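PDB 7AKC: phenolpthiocerol synthesis type-I polyketide synthase ppsA from Mycobacterium bovis, which probably takes part in building the lipid core of phthiocerols and phenolphthiocerols, the present construct being its acyltransferase domain, which loads extender units. Local coordinates for residues G114-A119 and R132-R137. Residues are numbered along the deposited sequence; the frame is centred on the assembly and turned at random.
Sequences GEVAAA and RVTATR
V116 is the one residue of 114-119 whose side chain meets 132-137, and its two methyls divide the work. V116 CG2 makes the apolar contact, 3.6 Å from V133 CG1. Both valines hold CG1 anti to the backbone N (chi1 170° in V116), which leaves the CG2 of V116 beside its own backbone N and facing V133 and R137. CG1 of V116 meets T134 instead, 3.7 Å from T134 OG1. A methyl can offer this oxygen only a van der Waals contact; the hydroxyl's hydrogen bond goes to the carbonyl O of G130, one turn earlier.

The short segments of helices 115-121 and 127-141 run nearly antiparallel, at 162°, with axes 10.5 Å apart; the nearest CA atoms, of V116 and T134, are 7.3 Å apart. G114 closes a GxSxG pattern that begins at G110, at the end of strand 107-110, consistent with the nucleophile elbow of acyltransferases; the contact thus joins helix 127-141 to the helix that leads away from this turn.

R137 supplies the charged group, but across the two segments it meets V116 through van der Waals contact alone. Its chain leaves the backbone extended and bends at chi3 (54°), bringing the guanidinium obliquely against V116 CG2, which is 3.5 Å from R137 NH2 and 3.6 Å from R137 NH1. R137 NH2 also makes a weak hydrogen bond to the carbonyl O of M113, the residue preceding G114. Around this buried cluster, I88 of helix 79-100 touches V116 and T134, while helix 257-265 adds W260 against V116 and M264 against R137.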
loop_
_atom_site.group_PDB
_atom_site.type_symbol
_atom_site.label_atom_id
_atom_site.label_comp_id
_atom_site.label_asym_id
_atom_site.label_seq_id
_atom_site.Cartn_x
_atom_site.Cartn_y
_atom_site.Cartn_z
ATOM N N GLY A 114 -1.096 -1.802 -4.031
ATOM C CA GLY A 114 -0.663 -0.826 -5.023
ATOM C C GLY A 114 0.757 -1.018 -5.526
ATOM O O GLY A 114 1.139 -0.414 -6.533
ATOM N N GLU A 115 1.576 -1.817 -4.805
ATOM C CA GLU A 115 2.963 -2.071 -5.219
ATOM C C GLU A 115 3.007 -2.843 -6.553
ATOM O O GLU A 115 3.970 -2.698 -7.297
ATOM C CB GLU A 115 3.753 -2.789 -4.107
ATOM C CG GLU A 115 5.211 -3.004 -4.476
ATOM C CD GLU A 115 6.097 -3.009 -3.248
ATOM O OE1 GLU A 115 6.771 -4.037 -3.026
ATOM O OE2 GLU A 115 6.131 -1.990 -2.523
ATOM N N VAL A 116 1.954 -3.611 -6.901
ATOM C CA VAL A 116 1.919 -4.271 -8.226
ATOM C C VAL A 116 1.930 -3.201 -9.322
ATOM O O VAL A 116 2.770 -3.258 -10.234
ATOM C CB VAL A 116 0.722 -5.229 -8.407
ATOM C CG1 VAL A 116 0.600 -5.678 -9.867
ATOM C CG2 VAL A 116 0.865 -6.432 -7.502
ATOM N N ALA A 117 1.025 -2.210 -9.226
ATOM C CA ALA A 117 0.953 -1.166 -10.259
ATOM C C ALA A 117 2.215 -0.334 -10.328
ATOM O O ALA A 117 2.634 0.053 -11.426
ATOM C CB ALA A 117 -0.255 -0.274 -10.026
ATOM N N ALA A 118 2.835 -0.074 -9.164
ATOM C CA ALA A 118 4.082 0.680 -9.077
ATOM C C ALA A 118 5.189 -0.128 -9.735
ATOM O O ALA A 118 5.964 0.442 -10.498
ATOM C CB ALA A 118 4.438 0.976 -7.612
ATOM N N ALA A 119 5.241 -1.454 -9.516
ATOM C CA ALA A 119 6.237 -2.305 -10.187
ATOM C C ALA A 119 6.048 -2.289 -11.680
ATOM O O ALA A 119 7.042 -2.357 -12.402
ATOM C CB ALA A 119 6.175 -3.734 -9.672
ATOM N N ARG A 132 -1.741 -10.201 -14.054
ATOM C CA ARG A 132 -1.705 -11.613 -13.709
ATOM C C ARG A 132 -1.456 -11.749 -12.212
ATOM O O ARG A 132 -2.141 -12.536 -11.557
ATOM C CB ARG A 132 -0.606 -12.324 -14.485
ATOM C CG ARG A 132 -0.707 -13.844 -14.411
ATOM C CD ARG A 132 0.686 -14.406 -14.552
ATOM N NE ARG A 132 0.768 -15.817 -14.177
ATOM C CZ ARG A 132 1.898 -16.521 -14.182
ATOM N NH1 ARG A 132 1.888 -17.806 -13.856
ATOM N NH2 ARG A 132 3.048 -15.944 -14.522
ATOM N N VAL A 133 -0.544 -10.941 -11.644
ATOM C CA VAL A 133 -0.331 -10.959 -10.192
ATOM C C VAL A 133 -1.631 -10.540 -9.482
ATOM O O VAL A 133 -2.069 -11.223 -8.571
ATOM C CB VAL A 133 0.864 -10.071 -9.760
ATOM C CG1 VAL A 133 0.931 -9.953 -8.242
ATOM C CG2 VAL A 133 2.163 -10.632 -10.302
ATOM N N THR A 134 -2.291 -9.494 -10.002
ATOM C CA THR A 134 -3.528 -8.967 -9.441
ATOM C C THR A 134 -4.609 -10.017 -9.420
ATOM O O THR A 134 -5.148 -10.283 -8.359
ATOM C CB THR A 134 -3.979 -7.696 -10.190
ATOM O OG1 THR A 134 -2.907 -6.745 -10.155
ATOM C CG2 THR A 134 -5.214 -7.078 -9.548
ATOM N N ALA A 135 -4.870 -10.674 -10.568
ATOM C CA ALA A 135 -5.882 -11.717 -10.662
ATOM C C ALA A 135 -5.534 -12.944 -9.829
ATOM O O ALA A 135 -6.415 -13.462 -9.156
ATOM C CB ALA A 135 -6.135 -12.100 -12.136
ATOM N N THR A 136 -4.275 -13.404 -9.849
ATOM C CA THR A 136 -3.862 -14.582 -9.076
ATOM C C THR A 136 -4.067 -14.337 -7.568
ATOM O O THR A 136 -4.832 -15.052 -6.921
ATOM C CB THR A 136 -2.419 -14.995 -9.440
ATOM O OG1 THR A 136 -2.399 -15.549 -10.736
ATOM C CG2 THR A 136 -1.826 -15.985 -8.465
ATOM N N ARG A 137 -3.503 -13.254 -7.055
ATOM C CA ARG A 137 -3.632 -12.864 -5.650
ATOM C C ARG A 137 -5.098 -12.633 -5.253
ATOM O O ARG A 137 -5.510 -13.128 -4.201
ATOM C CB ARG A 137 -2.796 -11.604 -5.386
ATOM C CG ARG A 137 -2.767 -11.131 -3.940
ATOM C CD ARG A 137 -1.886 -9.875 -3.811
ATOM N NE ARG A 137 -2.292 -8.809 -4.735
ATOM C CZ ARG A 137 -1.595 -7.692 -4.949
ATOM N NH1 ARG A 137 -0.428 -7.503 -4.345
ATOM N NH2 ARG A 137 -2.090 -6.733 -5.717
#